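Local coordinates for protein putative hydrolase (Bacteroides ovatus, PDB 4HBS) that is a putative hydrolase with a five-bladed beta-propeller fold, whose substrate and reaction are not established, at residues 301-306 and 404-409; 322-327 and 332-337. One frame throughout, in Å; residues are numbered along the deposited sequence.

Contact 1 of 2, residues 301-306 and 404-409; sequences FKKGDT and NWESLY
The indole of W405 is held between F301 on one face and E406 on the other. F301 presents its ring edge to the six-membered ring of W405. The pair is an offset edge-to-face stack, with centroids 5.3 Å apart and planes at 75°. The touching edge is CE2 and CZ, and F301 CE2 lies 3.5 Å from W405 CH2. F301 CZ sits near the rim of the face, not over its centre. On the opposite face of the indole, CG of the adjacent E406 lies 3.5 Å above the plane, also near the rim. K303 CB meets the in-plane edge, 4.0 Å from W405 CH2. The CG of W405 stands between backbone N and carbonyl carbon (chi1 54°), and this places the indole against F301 and K303.

Beyond the indole edge, K303 runs out to E406. K303 NZ forms a salt bridge with E406 OE2 at 3.2 Å. The oxygen is met on its anti side, and NZ stands 27° out of the carboxylate plane. With an alanine at E406, the K303 amine is likely to lose this carboxylate mate, and one indole face its CG cover.

Elsewhere, W405 NE1 donates to G369 O, and Y308 adds a second edge-to-face ring contact. The 3-10 segment 405-408 begins with S407 OG and S407 N both donating to N404 O. The contact joins the edge strand of one propeller blade to the segment that follows strand 399-403 of another sheet. Apolar packing on the buried W405 is thus combined with one ion pair between exposed K303 and partly exposed E406, which solvent probably weakens.

Contact 2 of 2, residues 322-327 and 332-337; sequences MFRSKH and FVDQKT
S325 points its CB at the face of the F332 ring. This CH-pi contact is nearly centred: CB is 3.7 Å from the ring centroid and 8° off the normal. F332 also touches F323, CB to CB. The ring of F323 runs alongside the extended side chain of Q335, both pointing the same way. F323 CE2 lies 3.5 Å from Q335 CB, and the ring and amide planes are 83° apart. The Q335 amide is used elsewhere, with OE1 bonded to S293 OG and NE2 to a glycerol, probably from crystallisation.

R324 and D334 approach aslant. R324 NE donates to D334 OD2 at 3.2 Å in a salt bridge. OD2 accepts through its anti lone pair and lies in the guanidinium plane. The R324 chain is extended from CG to NE, which carries the group out to the carboxylate. NH2 adds a weak bond to the same oxygen and also donates to A413 O. K336 NZ forms a salt bridge with D412.

Two hydrogen-bonded antiparallel pairs, M322 with K336 and R324 with V333, hold the backbones together. The register shifts by one between them, a beta bulge that sets D334 and Q335 opposite F323. S325 OG accepts from H327 N in an ST turn as the strand ends.

This beta hairpin supplies the last two strands of a four-stranded antiparallel propeller blade. Strand 306-312 flanks 319-325 on its other side, and 333-340 is outermost.

From the N terminus, early strands 24-26 and 38-42 enter a sheet that is completed only by 356-361, 371-377 and 399-403. Between them the chain builds the other sheets, ending with 298-303, 306-312, 319-325 and 333-340. Contact 2 closes the short loop between the last two of these strands. It is nested inside the long loop of 97 residues closed by contact 1, and the two do not cross. Contact 2 works within one blade, whereas contact 1 ties that blade to the sheet built from both ends of the chain. Their centres are about 10 Å apart, joined by a probable hydrogen bond from Y409 OH to D334 O.

Contact 1 of 2, residues 301-306 and 404-409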
# COMPACT_ATOMS: atom_id res chain seq x y z
N PHE A 301 5.94 1.09 12.60
CA PHE A 301 6.87 2.21 12.66
C PHE A 301 7.18 2.53 14.14
O PHE A 301 6.40 2.14 15.01
CB PHE A 301 6.31 3.43 11.92
CG PHE A 301 5.16 4.09 12.63
CD1 PHE A 301 3.87 3.58 12.53
CD2 PHE A 301 5.36 5.21 13.43
CE1 PHE A 301 2.80 4.18 13.20
CE2 PHE A 301 4.29 5.81 14.11
CZ PHE A 301 3.02 5.29 13.99
N LYS A 302 8.30 3.22 14.41
CA LYS A 302 8.74 3.57 15.76
C LYS A 302 8.72 5.06 15.96
O LYS A 302 9.17 5.79 15.08
CB LYS A 302 10.18 3.05 16.02
CG LYS A 302 10.71 3.28 17.46
CD LYS A 302 12.16 2.85 17.61
CE LYS A 302 12.66 2.81 19.05
NZ LYS A 302 13.84 1.91 19.24
N LYS A 303 8.23 5.51 17.11
CA LYS A 303 8.21 6.92 17.49
C LYS A 303 8.59 6.94 18.96
O LYS A 303 7.88 6.35 19.79
CB LYS A 303 6.85 7.57 17.20
CG LYS A 303 6.86 9.11 17.32
CD LYS A 303 5.96 9.65 18.45
CE LYS A 303 6.34 11.06 18.85
NZ LYS A 303 5.41 11.64 19.85
N GLY A 304 9.75 7.50 19.26
CA GLY A 304 10.28 7.49 20.62
C GLY A 304 10.85 6.12 20.91
O GLY A 304 11.57 5.56 20.08
N ASP A 305 10.48 5.55 22.07
CA ASP A 305 10.91 4.21 22.47
C ASP A 305 9.72 3.24 22.38
O ASP A 305 9.68 2.25 23.11
CB ASP A 305 11.47 4.25 23.91
CG ASP A 305 12.65 5.19 24.07
OD1 ASP A 305 13.62 5.08 23.26
OD2 ASP A 305 12.63 6.04 25.00
N THR A 306 8.76 3.51 21.46
CA THR A 306 7.58 2.67 21.29
C THR A 306 7.37 2.34 19.81
O THR A 306 7.54 3.20 18.94
CB THR A 306 6.34 3.39 21.87
OG1 THR A 306 6.61 3.77 23.22
CG2 THR A 306 5.07 2.51 21.82
N ASN A 404 -2.18 14.07 16.30
CA ASN A 404 -2.26 13.76 17.72
C ASN A 404 -2.74 12.30 17.97
O ASN A 404 -3.33 12.01 19.01
CB ASN A 404 -3.14 14.81 18.43
CG ASN A 404 -2.76 15.10 19.86
OD1 ASN A 404 -1.61 14.90 20.29
ND2 ASN A 404 -3.71 15.60 20.63
N TRP A 405 -2.45 11.38 17.01
CA TRP A 405 -2.72 9.92 17.12
C TRP A 405 -2.06 9.32 18.38
O TRP A 405 -2.59 8.37 18.95
CB TRP A 405 -2.21 9.18 15.87
CG TRP A 405 -0.76 9.41 15.54
CD1 TRP A 405 -0.24 10.42 14.78
CD2 TRP A 405 0.37 8.69 16.06
NE1 TRP A 405 1.13 10.36 14.77
CE2 TRP A 405 1.53 9.31 15.56
CE3 TRP A 405 0.50 7.59 16.92
CZ2 TRP A 405 2.81 8.85 15.87
CZ3 TRP A 405 1.77 7.15 17.24
CH2 TRP A 405 2.91 7.78 16.72
N GLU A 406 -0.91 9.88 18.80
CA GLU A 406 -0.14 9.49 20.01
C GLU A 406 -1.00 9.52 21.30
O GLU A 406 -0.73 8.74 22.21
CB GLU A 406 1.05 10.46 20.20
CG GLU A 406 2.05 10.48 19.05
CD GLU A 406 2.04 11.70 18.13
OE1 GLU A 406 0.94 12.19 17.79
OE2 GLU A 406 3.14 12.12 17.70
N SER A 407 -2.02 10.42 21.38
CA SER A 407 -2.93 10.60 22.52
C SER A 407 -3.64 9.35 22.95
O SER A 407 -3.98 9.25 24.12
CB SER A 407 -4.00 11.62 22.19
OG SER A 407 -3.42 12.85 21.83
N LEU A 408 -3.91 8.41 22.03
CA LEU A 408 -4.66 7.18 22.35
C LEU A 408 -4.16 6.46 23.60
O LEU A 408 -4.99 5.90 24.33
CB LEU A 408 -4.63 6.22 21.16
CG LEU A 408 -5.47 6.61 19.94
CD1 LEU A 408 -5.27 5.64 18.83
CD2 LEU A 408 -6.95 6.70 20.28
N TYR A 409 -2.84 6.50 23.89
CA TYR A 409 -2.27 5.85 25.07
C TYR A 409 -1.95 6.84 26.22
O TYR A 409 -1.15 6.51 27.10
CB TYR A 409 -1.01 5.08 24.64
CG TYR A 409 -1.31 4.02 23.60
CD1 TYR A 409 -2.08 2.91 23.91
CD2 TYR A 409 -0.87 4.16 22.29
CE1 TYR A 409 -2.40 1.95 22.95
CE2 TYR A 409 -1.15 3.19 21.33
CZ TYR A 409 -1.94 2.10 21.66
OH TYR A 409 -2.24 1.16 20.69

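Contact 2 of 2, residues 322-327 and 332-337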
# COMPACT_ATOMS: atom_id res chain seq x y z
N MSE A 322 -4.98 0.36 15.97
CA MSE A 322 -3.61 0.66 16.37
C MSE A 322 -3.24 -0.16 17.59
O MSE A 322 -4.04 -0.26 18.53
CB MSE A 322 -3.42 2.15 16.65
CG MSE A 322 -1.94 2.51 16.87
SE MSE A 322 -1.60 4.35 17.32
CE MSE A 322 -1.77 5.02 15.66
N PHE A 323 -2.00 -0.72 17.59
CA PHE A 323 -1.40 -1.50 18.69
C PHE A 323 -0.04 -0.95 18.97
O PHE A 323 0.54 -0.30 18.10
CB PHE A 323 -1.27 -2.98 18.32
CG PHE A 323 -2.48 -3.63 17.72
CD1 PHE A 323 -2.82 -3.43 16.39
CD2 PHE A 323 -3.26 -4.51 18.47
CE1 PHE A 323 -3.93 -4.05 15.83
CE2 PHE A 323 -4.37 -5.14 17.90
CZ PHE A 323 -4.69 -4.90 16.58
N ARG A 324 0.54 -1.26 20.14
CA ARG A 324 1.88 -0.81 20.47
C ARG A 324 2.73 -1.93 21.07
O ARG A 324 2.19 -2.88 21.63
CB ARG A 324 1.83 0.39 21.43
CG ARG A 324 1.10 0.13 22.74
CD ARG A 324 1.44 1.18 23.76
NE ARG A 324 0.73 0.99 25.02
CZ ARG A 324 0.75 1.86 26.03
NH1 ARG A 324 1.45 2.99 25.94
NH2 ARG A 324 0.06 1.61 27.14
N SER A 325 4.07 -1.78 20.98
CA SER A 325 5.04 -2.72 21.55
C SER A 325 6.37 -2.03 21.87
O SER A 325 6.64 -0.93 21.38
CB SER A 325 5.29 -3.88 20.60
OG SER A 325 6.14 -4.86 21.17
N LYS A 326 7.21 -2.72 22.65
CA LYS A 326 8.54 -2.24 23.00
C LYS A 326 9.57 -2.76 21.95
O LYS A 326 10.74 -2.37 22.02
CB LYS A 326 8.93 -2.68 24.43
N HIS A 327 9.13 -3.62 20.95
CA HIS A 327 9.98 -4.20 19.90
C HIS A 327 9.25 -4.25 18.55
O HIS A 327 8.01 -4.35 18.55
CB HIS A 327 10.38 -5.63 20.29
CG HIS A 327 11.19 -5.68 21.51
ND1 HIS A 327 12.56 -5.54 21.47
CD2 HIS A 327 10.80 -5.76 22.80
CE1 HIS A 327 12.96 -5.57 22.73
NE2 HIS A 327 11.92 -5.69 23.56
N PHE A 332 2.55 -7.02 20.35
CA PHE A 332 1.80 -5.82 20.03
C PHE A 332 0.54 -5.95 20.88
O PHE A 332 -0.10 -7.00 20.88
CB PHE A 332 1.53 -5.64 18.52
CG PHE A 332 2.70 -4.97 17.82
CD1 PHE A 332 2.80 -3.58 17.78
CD2 PHE A 332 3.74 -5.72 17.30
CE1 PHE A 332 3.91 -2.97 17.19
CE2 PHE A 332 4.84 -5.10 16.70
CZ PHE A 332 4.91 -3.73 16.64
N VAL A 333 0.29 -4.95 21.72
CA VAL A 333 -0.78 -4.99 22.70
C VAL A 333 -1.58 -3.70 22.69
O VAL A 333 -1.26 -2.78 21.94
CB VAL A 333 -0.19 -5.26 24.13
CG1 VAL A 333 0.31 -6.69 24.25
CG2 VAL A 333 0.94 -4.28 24.48
N ASP A 334 -2.64 -3.67 23.51
CA ASP A 334 -3.50 -2.51 23.75
C ASP A 334 -4.07 -1.99 22.44
O ASP A 334 -3.68 -0.92 21.95
CB ASP A 334 -2.71 -1.44 24.53
CG ASP A 334 -2.04 -2.00 25.78
OD1 ASP A 334 -2.64 -2.88 26.44
OD2 ASP A 334 -0.88 -1.59 26.07
N GLN A 335 -5.00 -2.75 21.87
CA GLN A 335 -5.64 -2.36 20.63
C GLN A 335 -6.45 -1.10 20.88
O GLN A 335 -7.02 -0.95 21.96
CB GLN A 335 -6.55 -3.48 20.11
CG GLN A 335 -7.22 -3.22 18.75
CD GLN A 335 -8.21 -4.32 18.47
OE1 GLN A 335 -7.84 -5.48 18.27
NE2 GLN A 335 -9.51 -4.02 18.57
N LYS A 336 -6.45 -0.19 19.91
CA LYS A 336 -7.24 1.05 19.97
C LYS A 336 -7.86 1.27 18.61
O LYS A 336 -7.30 0.82 17.62
CB LYS A 336 -6.34 2.25 20.34
CG LYS A 336 -5.68 2.19 21.71
CD LYS A 336 -6.57 2.73 22.77
CE LYS A 336 -6.10 2.37 24.15
NZ LYS A 336 -6.72 3.24 25.17
N THR A 337 -9.00 1.96 18.53
CA THR A 337 -9.58 2.30 17.24
C THR A 337 -9.13 3.73 16.95
O THR A 337 -9.51 4.66 17.67
CB THR A 337 -11.09 2.09 17.24
OG1 THR A 337 -11.33 0.70 17.42
CG2 THR A 337 -11.73 2.52 15.94